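Local coordinates for C-domain type II peptide synthetase (Streptomyces globisporus, PDB 4ZNM), which is a free-standing, type II condensation-domain protein of the peptide synthetase family, a single chain built around two mixed beta sheets with helices packed on them, at residues A197-E200 with R201-E205; A274-Q277 with V278-R282; E436-A439 with A440-A443. One frame throughout, in Å; residues are numbered along the deposited sequence.

Interaction 1 (A197-E200 with R201-E205); sequences ARWE and REAAE
W199 holds its CG anti to its backbone nitrogen (chi1 175°), and this sends the indole along the helix surface toward A203, one turn on. The methyl carbon CB of A203 sits over one face of the six-membered ring, 4.2 Å from its centroid and only 13° off the ring normal. This is a CH-pi contact between positions i and i+4, and alanine suits it: a bare methyl lets the large flat ring lie close to the backbone. N300 and F303, in a loop, also touch the indole. On a different side of the helix, E200 places CG between its backbone nitrogen and carbonyl carbon (chi1 74°) and then runs out straight to a water.

All this lies near the C-terminal end of helix 193-203 of this condensation-domain protein, whose regular i to i+4 pattern is seen in the bond from A203 N to W199 O (2.9 Å). R198 O takes the regular bond from E202 N and, weakly, a second one from R201 N, while A197 O accepts a hydrogen bond from the water (2.8 Å). The R201 chain lies alongside that same A197 O, with CG 3.5 Å from it. The water also donates to E200 OE1 (2.7 Å) and weakly accepts from R201 NE, spanning two opposite charges that do not touch directly. E200 OE1 has a second donor in F22 N, at the start of helix 22-28, and R201 NH2 is salt-bridged to E25 OE2 and hydrogen-bonded to L20 O, joining this helix to the N-terminal region.

Interaction 2 (A274-Q277 with V278-R282); sequences AAYQ and VLLHR
The phenol ring of Y276 carries L280 on one face: its CD1 stands 4.0 Å from the ring centroid, 29° off the normal, in a CH-pi contact displaced toward the rim. L279 reaches the same ring obliquely, its CD2 lying 4.1 Å from Y276 CD1. Y276, L279 and L280 are spaced i, i+3 and i+4 on helix 268-284, which is buried almost all round here and packs against the five-stranded sheet of this condensation-domain fold. From that sheet F371 stacks with the tyrosine ring, W412 meets it edge to face, and S369 OG hydrogen-bonds with its hydroxyl. Tyrosine therefore fits doubly, with a flat apolar body for the core and a polar end whose need is met.

The torsions explain the meeting. Y276 has CG anti to its backbone nitrogen (chi1 -171°), which tips the ring toward the next turn, whereas L280 turns its CG beside its own nitrogen and brings CD1 to within 3.5 Å of Y276 CE2. Both branches of the forked leucine lie over this face of the ring, CD1 nearest CE2 and CD2 nearest the phenol oxygen, 3.9 Å from Y276 OH.

Beneath the side chains the backbone is regular. L280 N bonds to Y276 O at 2.8 Å with an N-H...O angle of 163°, and H281 N does likewise to Q277 O. A274, against helix 326-335, is small enough to let V330 and T333 pack close. V278 is branched at CB, and its CG2 comes 3.4 Å from A274 O, the carbonyl oxygen that accepts the bond from V278 N.

Interaction 3 (E436-A439 with A440-A443); sequences ETMA and AFLA
M438, built as selenomethionine, and F441 stand side by side on helix 435-454, their side chains pointing the same way. The meeting is at one ring carbon: the methyl CE of M438 is 3.8 Å from F441 CD2, and SE is 4.1 Å from that same CD2. Because SE lies 5.4 Å from the ring centroid and 75° off its normal, this Met-aromatic contact is oblique. M438 bends at chi2 (-75°) and again at chi3, which curls its methyl back to the phenylalanine, while F441 keeps CG anti to its backbone nitrogen.

The pair, spaced i and i+3, faces the interior of the condensation-domain fold. M438 rests on Q245 and Y428, on neighbouring strands of the five-stranded sheet, and a flexible, unbranched chain can settle into such a seam. F441 offers its ring to R283 in a cation-pi contact and to W412 edge to face. One residue before M438, T437 OG1 hydrogen-bonds to D231 OD2. A440 and A443 are exposed, and A439, partly exposed, rests on Q245; A443 N bonds to A439 O at 3.0 Å.

How the interactions relate
Interactions 2 and 3 touch, on two helices that pack against the same five-stranded sheet. They meet through F441, whose CE1 lies 3.5 Å from L279 CD2 and whose CZ lies 3.6 Å from Y276 OH. Interaction 2 is buried almost throughout and relies on apolar contacts, whereas interaction 3 is buried on its M438 and F441 side and exposed at A440 and A443. Interaction 1 stands apart, its centre 36 Å and 41 Å from the centres of the other two. It is partly buried, with A197 and E200 buried and W199 exposed, and more polar: a water links groups within helix 193-203, while E200 and R201 tie the helix to the N-terminal region.

Interaction 1 (A197-E200 with R201-E205)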
ATOM      1  N   ALA A 197     -17.506   4.754  -6.729  1.00 23.74           N
ATOM      2  CA  ALA A 197     -17.483   4.072  -8.005  1.00 25.45           C
ATOM      3  C   ALA A 197     -18.334   4.843  -9.010  1.00 22.80           C
ATOM      4  O   ALA A 197     -17.964   4.950 -10.185  1.00 26.94           O
ATOM      5  CB  ALA A 197     -17.964   2.631  -7.859  1.00 24.86           C
ATOM      6  N   ARG A 198     -19.460   5.386  -8.549  0.59 28.27           N
ATOM      7  CA  ARG A 198     -20.324   6.204  -9.408  0.59 31.76           C
ATOM      8  C   ARG A 198     -19.644   7.508  -9.784  0.59 29.56           C
ATOM      9  O   ARG A 198     -19.586   7.903 -10.953  0.59 29.48           O
ATOM     10  CB  ARG A 198     -21.645   6.528  -8.707  0.59 34.90           C
ATOM     11  CG  ARG A 198     -22.794   5.607  -9.045  0.59 39.40           C
ATOM     12  CD  ARG A 198     -24.140   6.231  -8.659  0.59 47.20           C
ATOM     13  NE  ARG A 198     -24.271   6.520  -7.223  0.59 48.30           N
ATOM     14  CZ  ARG A 198     -24.340   7.741  -6.685  0.59 52.14           C
ATOM     15  NH1 ARG A 198     -24.469   7.869  -5.370  0.59 54.94           N
ATOM     16  NH2 ARG A 198     -24.285   8.838  -7.435  0.59 27.72           N
ATOM     17  N   TRP A 199     -19.145   8.194  -8.766  1.00 30.44           N
ATOM     18  CA  TRP A 199     -18.580   9.503  -8.965  1.00 25.76           C
ATOM     19  C   TRP A 199     -17.390   9.419  -9.940  1.00 25.75           C
ATOM     20  O   TRP A 199     -17.220  10.288 -10.792  1.00 26.85           O
ATOM     21  CB  TRP A 199     -18.150  10.126  -7.641  1.00 25.54           C
ATOM     22  CG  TRP A 199     -17.464  11.418  -7.899  1.00 39.40           C
ATOM     23  CD1 TRP A 199     -18.054  12.627  -8.145  1.00 44.23           C
ATOM     24  CD2 TRP A 199     -16.055  11.630  -8.023  1.00 42.00           C
ATOM     25  NE1 TRP A 199     -17.101  13.579  -8.413  1.00 44.22           N
ATOM     26  CE2 TRP A 199     -15.863  12.995  -8.346  1.00 41.89           C
ATOM     27  CE3 TRP A 199     -14.939  10.803  -7.903  1.00 42.77           C
ATOM     28  CZ2 TRP A 199     -14.603  13.546  -8.524  1.00 46.42           C
ATOM     29  CZ3 TRP A 199     -13.686  11.354  -8.079  1.00 54.19           C
ATOM     30  CH2 TRP A 199     -13.529  12.714  -8.380  1.00 53.84           C
ATOM     31  N   GLU A 200     -16.561   8.387  -9.824  1.00 27.49           N
ATOM     32  CA  GLU A 200     -15.345   8.376 -10.652  1.00 27.98           C
ATOM     33  C   GLU A 200     -15.702   8.170 -12.130  1.00 29.00           C
ATOM     34  O   GLU A 200     -15.020   8.674 -13.014  1.00 28.79           O
ATOM     35  CB  GLU A 200     -14.345   7.310 -10.175  1.00 28.98           C
ATOM     36  CG  GLU A 200     -14.742   5.879 -10.508  1.00 32.01           C
ATOM     37  CD  GLU A 200     -13.707   4.839 -10.048  1.00 35.10           C
ATOM     38  OE1 GLU A 200     -14.065   3.642 -10.079  1.00 29.91           O
ATOM     39  OE2 GLU A 200     -12.552   5.200  -9.673  1.00 38.06           O
ATOM     40  N   ARG A 201     -16.798   7.480 -12.400  1.00 30.40           N
ATOM     41  CA  ARG A 201     -17.233   7.293 -13.779  1.00 35.23           C
ATOM     42  C   ARG A 201     -17.863   8.573 -14.335  1.00 32.74           C
ATOM     43  O   ARG A 201     -17.753   8.836 -15.499  1.00 35.13           O
ATOM     44  CB  ARG A 201     -18.191   6.099 -13.861  1.00 35.71           C
ATOM     45  CG  ARG A 201     -17.439   4.776 -13.688  1.00 40.62           C
ATOM     46  CD  ARG A 201     -18.305   3.525 -13.765  1.00 41.38           C
ATOM     47  NE  ARG A 201     -17.510   2.343 -13.427  1.00 45.66           N
ATOM     48  CZ  ARG A 201     -16.743   1.669 -14.284  1.00 64.57           C
ATOM     49  NH1 ARG A 201     -16.663   2.030 -15.559  1.00 79.25           N
ATOM     50  NH2 ARG A 201     -16.064   0.616 -13.866  1.00 62.63           N
ATOM     51  N   GLU A 202     -18.495   9.388 -13.495  1.00 38.15           N
ATOM     52  CA  GLU A 202     -18.977  10.697 -13.929  1.00 38.43           C
ATOM     53  C   GLU A 202     -17.802  11.603 -14.265  1.00 37.62           C
ATOM     54  O   GLU A 202     -17.819  12.337 -15.255  1.00 36.06           O
ATOM     55  CB  GLU A 202     -19.831  11.354 -12.843  1.00 55.84           C
ATOM     56  CG  GLU A 202     -21.161  10.660 -12.604  1.00 79.67           C
ATOM     57  CD  GLU A 202     -22.065  10.742 -13.819  1.00 80.60           C
ATOM     58  OE1 GLU A 202     -22.732  11.779 -14.000  1.00 60.47           O
ATOM     59  OE2 GLU A 202     -22.095   9.771 -14.603  1.00 94.05           O
ATOM     60  N   ALA A 203     -16.778  11.537 -13.423  1.00 37.84           N
ATOM     61  CA  ALA A 203     -15.599  12.348 -13.595  1.00 37.64           C
ATOM     62  C   ALA A 203     -14.881  11.962 -14.876  1.00 37.61           C
ATOM     63  O   ALA A 203     -14.303  12.816 -15.546  1.00 44.68           O
ATOM     64  CB  ALA A 203     -14.681  12.202 -12.411  1.00 35.34           C
ATOM     65  N   ALA A 204     -14.940  10.682 -15.232  1.00 38.72           N
ATOM     66  CA  ALA A 204     -14.238  10.197 -16.426  1.00 39.91           C
ATOM     67  C   ALA A 204     -14.816  10.763 -17.711  1.00 41.86           C
ATOM     68  O   ALA A 204     -14.169  10.706 -18.739  1.00 36.40           O
ATOM     69  CB  ALA A 204     -14.263   8.682 -16.489  1.00 47.59           C
ATOM     70  N   GLU A 205     -16.020  11.320 -17.664  1.00 47.24           N
ATOM     71  CA  GLU A 205     -16.604  11.927 -18.863  1.00 45.81           C
ATOM     72  C   GLU A 205     -16.359  13.439 -18.949  1.00 47.77           C
ATOM     73  O   GLU A 205     -16.774  14.096 -19.905  1.00 53.04           O
ATOM     74  CB  GLU A 205     -18.104  11.660 -18.904  1.00 52.45           C
ATOM     75  CG  GLU A 205     -18.490  10.201 -18.978  1.00 69.68           C
ATOM     76  CD  GLU A 205     -19.863   9.968 -18.377  1.00 91.68           C
ATOM     77  OE1 GLU A 205     -20.760  10.806 -18.630  1.00 96.13           O
ATOM     78  OE2 GLU A 205     -20.039   8.972 -17.634  1.00106.37           O
TER
HETATM   79  O   HOH W   1     -16.444   2.877 -11.172  1.00 43.61           O

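Interaction 2 (A274-Q277 with V278-R282)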
ATOM      1  N   ALA A 274      13.621   9.906  -6.400  1.00 25.44           N
ATOM      2  CA  ALA A 274      14.829  10.292  -7.158  1.00 23.60           C
ATOM      3  C   ALA A 274      15.980   9.333  -6.942  1.00 23.75           C
ATOM      4  O   ALA A 274      16.662   8.951  -7.899  1.00 24.82           O
ATOM      5  CB  ALA A 274      15.280  11.702  -6.781  1.00 29.22           C
ATOM      6  N   ALA A 275      16.244   8.982  -5.679  1.00 25.98           N
ATOM      7  CA  ALA A 275      17.331   8.054  -5.376  1.00 23.99           C
ATOM      8  C   ALA A 275      17.071   6.695  -6.043  1.00 23.19           C
ATOM      9  O   ALA A 275      18.010   6.003  -6.454  1.00 23.31           O
ATOM     10  CB  ALA A 275      17.501   7.874  -3.886  1.00 25.64           C
ATOM     11  N   TYR A 276      15.810   6.297  -6.125  1.00 24.51           N
ATOM     12  CA  TYR A 276      15.468   5.018  -6.793  1.00 23.59           C
ATOM     13  C   TYR A 276      15.812   5.093  -8.281  1.00 23.70           C
ATOM     14  O   TYR A 276      16.331   4.140  -8.881  1.00 30.67           O
ATOM     15  CB  TYR A 276      13.990   4.682  -6.606  1.00 21.19           C
ATOM     16  CG  TYR A 276      13.630   3.302  -7.076  1.00 23.99           C
ATOM     17  CD1 TYR A 276      14.328   2.206  -6.612  1.00 23.42           C
ATOM     18  CD2 TYR A 276      12.599   3.094  -7.980  1.00 22.82           C
ATOM     19  CE1 TYR A 276      14.022   0.945  -7.024  1.00 23.29           C
ATOM     20  CE2 TYR A 276      12.266   1.810  -8.389  1.00 26.68           C
ATOM     21  CZ  TYR A 276      12.981   0.744  -7.886  1.00 19.93           C
ATOM     22  OH  TYR A 276      12.707  -0.546  -8.256  1.00 26.51           O
ATOM     23  N   GLN A 277      15.541   6.242  -8.874  1.00 25.73           N
ATOM     24  CA  GLN A 277      15.855   6.435 -10.281  1.00 22.72           C
ATOM     25  C   GLN A 277      17.345   6.362 -10.505  1.00 27.34           C
ATOM     26  O   GLN A 277      17.818   5.741 -11.486  1.00 23.81           O
ATOM     27  CB  GLN A 277      15.304   7.761 -10.775  1.00 25.31           C
ATOM     28  CG  GLN A 277      13.809   7.784 -10.743  1.00 27.85           C
ATOM     29  CD  GLN A 277      13.227   8.994 -11.406  1.00 42.51           C
ATOM     30  OE1 GLN A 277      12.932   8.983 -12.601  1.00 60.64           O
ATOM     31  NE2 GLN A 277      13.038  10.042 -10.637  1.00 34.88           N
ATOM     32  N   VAL A 278      18.097   6.983  -9.604  1.00 23.32           N
ATOM     33  CA  VAL A 278      19.551   6.924  -9.679  1.00 25.17           C
ATOM     34  C   VAL A 278      19.995   5.465  -9.590  1.00 26.27           C
ATOM     35  O   VAL A 278      20.858   5.021 -10.344  1.00 26.30           O
ATOM     36  CB  VAL A 278      20.221   7.795  -8.595  1.00 24.79           C
ATOM     37  CG1 VAL A 278      21.721   7.616  -8.580  1.00 25.71           C
ATOM     38  CG2 VAL A 278      19.950   9.255  -8.860  1.00 25.18           C
ATOM     39  N   LEU A 279      19.407   4.720  -8.667  1.00 25.45           N
ATOM     40  CA  LEU A 279      19.742   3.309  -8.512  1.00 23.56           C
ATOM     41  C   LEU A 279      19.451   2.525  -9.795  1.00 26.53           C
ATOM     42  O   LEU A 279      20.277   1.752 -10.226  1.00 25.91           O
ATOM     43  CB  LEU A 279      18.950   2.678  -7.375  1.00 24.65           C
ATOM     44  CG  LEU A 279      19.133   1.164  -7.159  1.00 29.58           C
ATOM     45  CD1 LEU A 279      20.541   0.841  -6.674  1.00 27.42           C
ATOM     46  CD2 LEU A 279      18.118   0.666  -6.185  1.00 28.27           C
ATOM     47  N   LEU A 280      18.279   2.720 -10.391  1.00 27.65           N
ATOM     48  CA  LEU A 280      17.947   2.014 -11.624  1.00 30.08           C
ATOM     49  C   LEU A 280      18.829   2.416 -12.801  1.00 31.68           C
ATOM     50  O   LEU A 280      19.158   1.587 -13.654  1.00 31.95           O
ATOM     51  CB  LEU A 280      16.494   2.242 -11.991  1.00 25.14           C
ATOM     52  CG  LEU A 280      15.476   1.665 -11.003  1.00 30.17           C
ATOM     53  CD1 LEU A 280      14.065   1.976 -11.436  1.00 31.76           C
ATOM     54  CD2 LEU A 280      15.634   0.188 -10.802  1.00 32.81           C
ATOM     55  N   HIS A 281      19.208   3.688 -12.869  1.00 27.37           N
ATOM     56  CA  HIS A 281      20.174   4.088 -13.866  1.00 28.70           C
ATOM     57  C   HIS A 281      21.476   3.334 -13.682  1.00 30.25           C
ATOM     58  O   HIS A 281      22.059   2.827 -14.651  1.00 30.93           O
ATOM     59  CB  HIS A 281      20.467   5.584 -13.815  1.00 26.45           C
ATOM     60  CG  HIS A 281      21.710   5.947 -14.548  1.00 32.28           C
ATOM     61  ND1 HIS A 281      21.777   5.963 -15.921  1.00 36.91           N
ATOM     62  CD2 HIS A 281      22.956   6.230 -14.105  1.00 35.19           C
ATOM     63  CE1 HIS A 281      23.002   6.286 -16.293  1.00 40.33           C
ATOM     64  NE2 HIS A 281      23.738   6.444 -15.208  1.00 38.92           N
ATOM     65  N   ARG A 282      21.960   3.273 -12.450  1.00 33.15           N
ATOM     66  CA  ARG A 282      23.185   2.537 -12.187  1.00 34.28           C
ATOM     67  C   ARG A 282      23.029   1.018 -12.464  1.00 35.01           C
ATOM     68  O   ARG A 282      23.961   0.357 -12.916  1.00 35.40           O
ATOM     69  CB  ARG A 282      23.628   2.780 -10.749  1.00 40.71           C
ATOM     70  CG  ARG A 282      24.704   3.855 -10.626  1.00 53.05           C
ATOM     71  CD  ARG A 282      24.370   4.964  -9.686  1.00 63.40           C
ATOM     72  NE  ARG A 282      25.112   4.845  -8.437  1.00 79.82           N
ATOM     73  CZ  ARG A 282      25.531   5.878  -7.707  1.00 86.61           C
ATOM     74  NH1 ARG A 282      26.191   5.662  -6.576  1.00100.10           N
ATOM     75  NH2 ARG A 282      25.294   7.128  -8.101  1.00 78.37           N
TER

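Interaction 3 (E436-A439 with A440-A443)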
ATOM      1  N   GLU A 436      18.278 -13.208  -1.702  1.00 28.35           N
ATOM      2  CA  GLU A 436      19.596 -12.590  -1.738  1.00 37.83           C
ATOM      3  C   GLU A 436      19.673 -11.453  -2.764  1.00 30.50           C
ATOM      4  O   GLU A 436      20.258 -10.407  -2.521  1.00 27.32           O
ATOM      5  CB  GLU A 436      20.645 -13.652  -2.061  1.00 46.95           C
ATOM      6  CG  GLU A 436      20.798 -14.722  -0.977  1.00 68.07           C
ATOM      7  CD  GLU A 436      19.632 -15.742  -0.908  1.00 67.78           C
ATOM      8  OE1 GLU A 436      18.836 -15.858  -1.885  1.00 47.53           O
ATOM      9  OE2 GLU A 436      19.526 -16.432   0.139  1.00 73.80           O
ATOM     10  N   THR A 437      19.089 -11.678  -3.925  1.00 28.26           N
ATOM     11  CA  THR A 437      19.030 -10.666  -4.964  1.00 31.60           C
ATOM     12  C   THR A 437      18.335  -9.421  -4.445  1.00 26.54           C
ATOM     13  O   THR A 437      18.787  -8.306  -4.670  1.00 28.41           O
ATOM     14  CB  THR A 437      18.265 -11.179  -6.190  1.00 31.10           C
ATOM     15  OG1 THR A 437      18.896 -12.365  -6.642  1.00 30.83           O
ATOM     16  CG2 THR A 437      18.225 -10.148  -7.308  1.00 28.35           C
HETATM   17  N   MSE A 438      17.216  -9.618  -3.767  1.00 23.05           N
HETATM   18  CA  MSE A 438      16.426  -8.493  -3.266  1.00 23.81           C
HETATM   19  C   MSE A 438      17.117  -7.829  -2.057  1.00 21.44           C
HETATM   20  O   MSE A 438      17.041  -6.618  -1.875  1.00 25.18           O
HETATM   21  CB  MSE A 438      15.031  -8.966  -2.913  1.00 29.85           C
HETATM   22  CG  MSE A 438      14.243  -9.368  -4.153  1.00 30.47           C
HETATM   23 SE   MSE A 438      13.647  -7.754  -5.144  0.75 36.03          SE
HETATM   24  CE  MSE A 438      14.810  -7.945  -6.679  1.00 35.64           C
ATOM     25  N   ALA A 439      17.795  -8.636  -1.247  1.00 24.01           N
ATOM     26  CA  ALA A 439      18.588  -8.128  -0.141  1.00 25.08           C
ATOM     27  C   ALA A 439      19.684  -7.182  -0.641  1.00 31.29           C
ATOM     28  O   ALA A 439      19.922  -6.117  -0.042  1.00 31.08           O
ATOM     29  CB  ALA A 439      19.201  -9.292   0.638  1.00 29.31           C
ATOM     30  N   ALA A 440      20.345  -7.562  -1.733  1.00 33.62           N
ATOM     31  CA  ALA A 440      21.398  -6.726  -2.329  1.00 27.39           C
ATOM     32  C   ALA A 440      20.796  -5.472  -2.955  1.00 28.62           C
ATOM     33  O   ALA A 440      21.347  -4.385  -2.860  1.00 31.12           O
ATOM     34  CB  ALA A 440      22.204  -7.520  -3.382  1.00 31.81           C
ATOM     35  N   PHE A 441      19.636  -5.628  -3.570  1.00 30.64           N
ATOM     36  CA  PHE A 441      18.943  -4.522  -4.207  1.00 22.37           C
ATOM     37  C   PHE A 441      18.620  -3.455  -3.148  1.00 25.83           C
ATOM     38  O   PHE A 441      18.872  -2.287  -3.347  1.00 23.79           O
ATOM     39  CB  PHE A 441      17.690  -5.076  -4.870  1.00 25.07           C
ATOM     40  CG  PHE A 441      16.991  -4.152  -5.819  1.00 30.34           C
ATOM     41  CD1 PHE A 441      17.669  -3.210  -6.564  1.00 30.14           C
ATOM     42  CD2 PHE A 441      15.620  -4.283  -6.001  1.00 30.27           C
ATOM     43  CE1 PHE A 441      16.978  -2.393  -7.467  1.00 28.79           C
ATOM     44  CE2 PHE A 441      14.927  -3.478  -6.897  1.00 31.05           C
ATOM     45  CZ  PHE A 441      15.603  -2.520  -7.622  1.00 25.88           C
ATOM     46  N   LEU A 442      18.060  -3.887  -2.017  1.00 24.00           N
ATOM     47  CA  LEU A 442      17.710  -2.995  -0.922  1.00 25.48           C
ATOM     48  C   LEU A 442      18.940  -2.314  -0.339  1.00 27.16           C
ATOM     49  O   LEU A 442      18.930  -1.117  -0.062  1.00 24.29           O
ATOM     50  CB  LEU A 442      16.959  -3.795   0.164  1.00 22.32           C
ATOM     51  CG  LEU A 442      16.705  -3.098   1.485  1.00 30.29           C
ATOM     52  CD1 LEU A 442      15.922  -1.832   1.250  1.00 30.68           C
ATOM     53  CD2 LEU A 442      15.938  -4.064   2.356  1.00 26.16           C
ATOM     54  N   ALA A 443      20.014  -3.074  -0.160  1.00 29.89           N
ATOM     55  CA  ALA A 443      21.220  -2.497   0.421  1.00 33.24           C
ATOM     56  C   ALA A 443      21.850  -1.475  -0.532  1.00 31.23           C
ATOM     57  O   ALA A 443      22.390  -0.470  -0.081  1.00 30.38           O
ATOM     58  CB  ALA A 443      22.208  -3.575   0.777  1.00 31.47           C
TER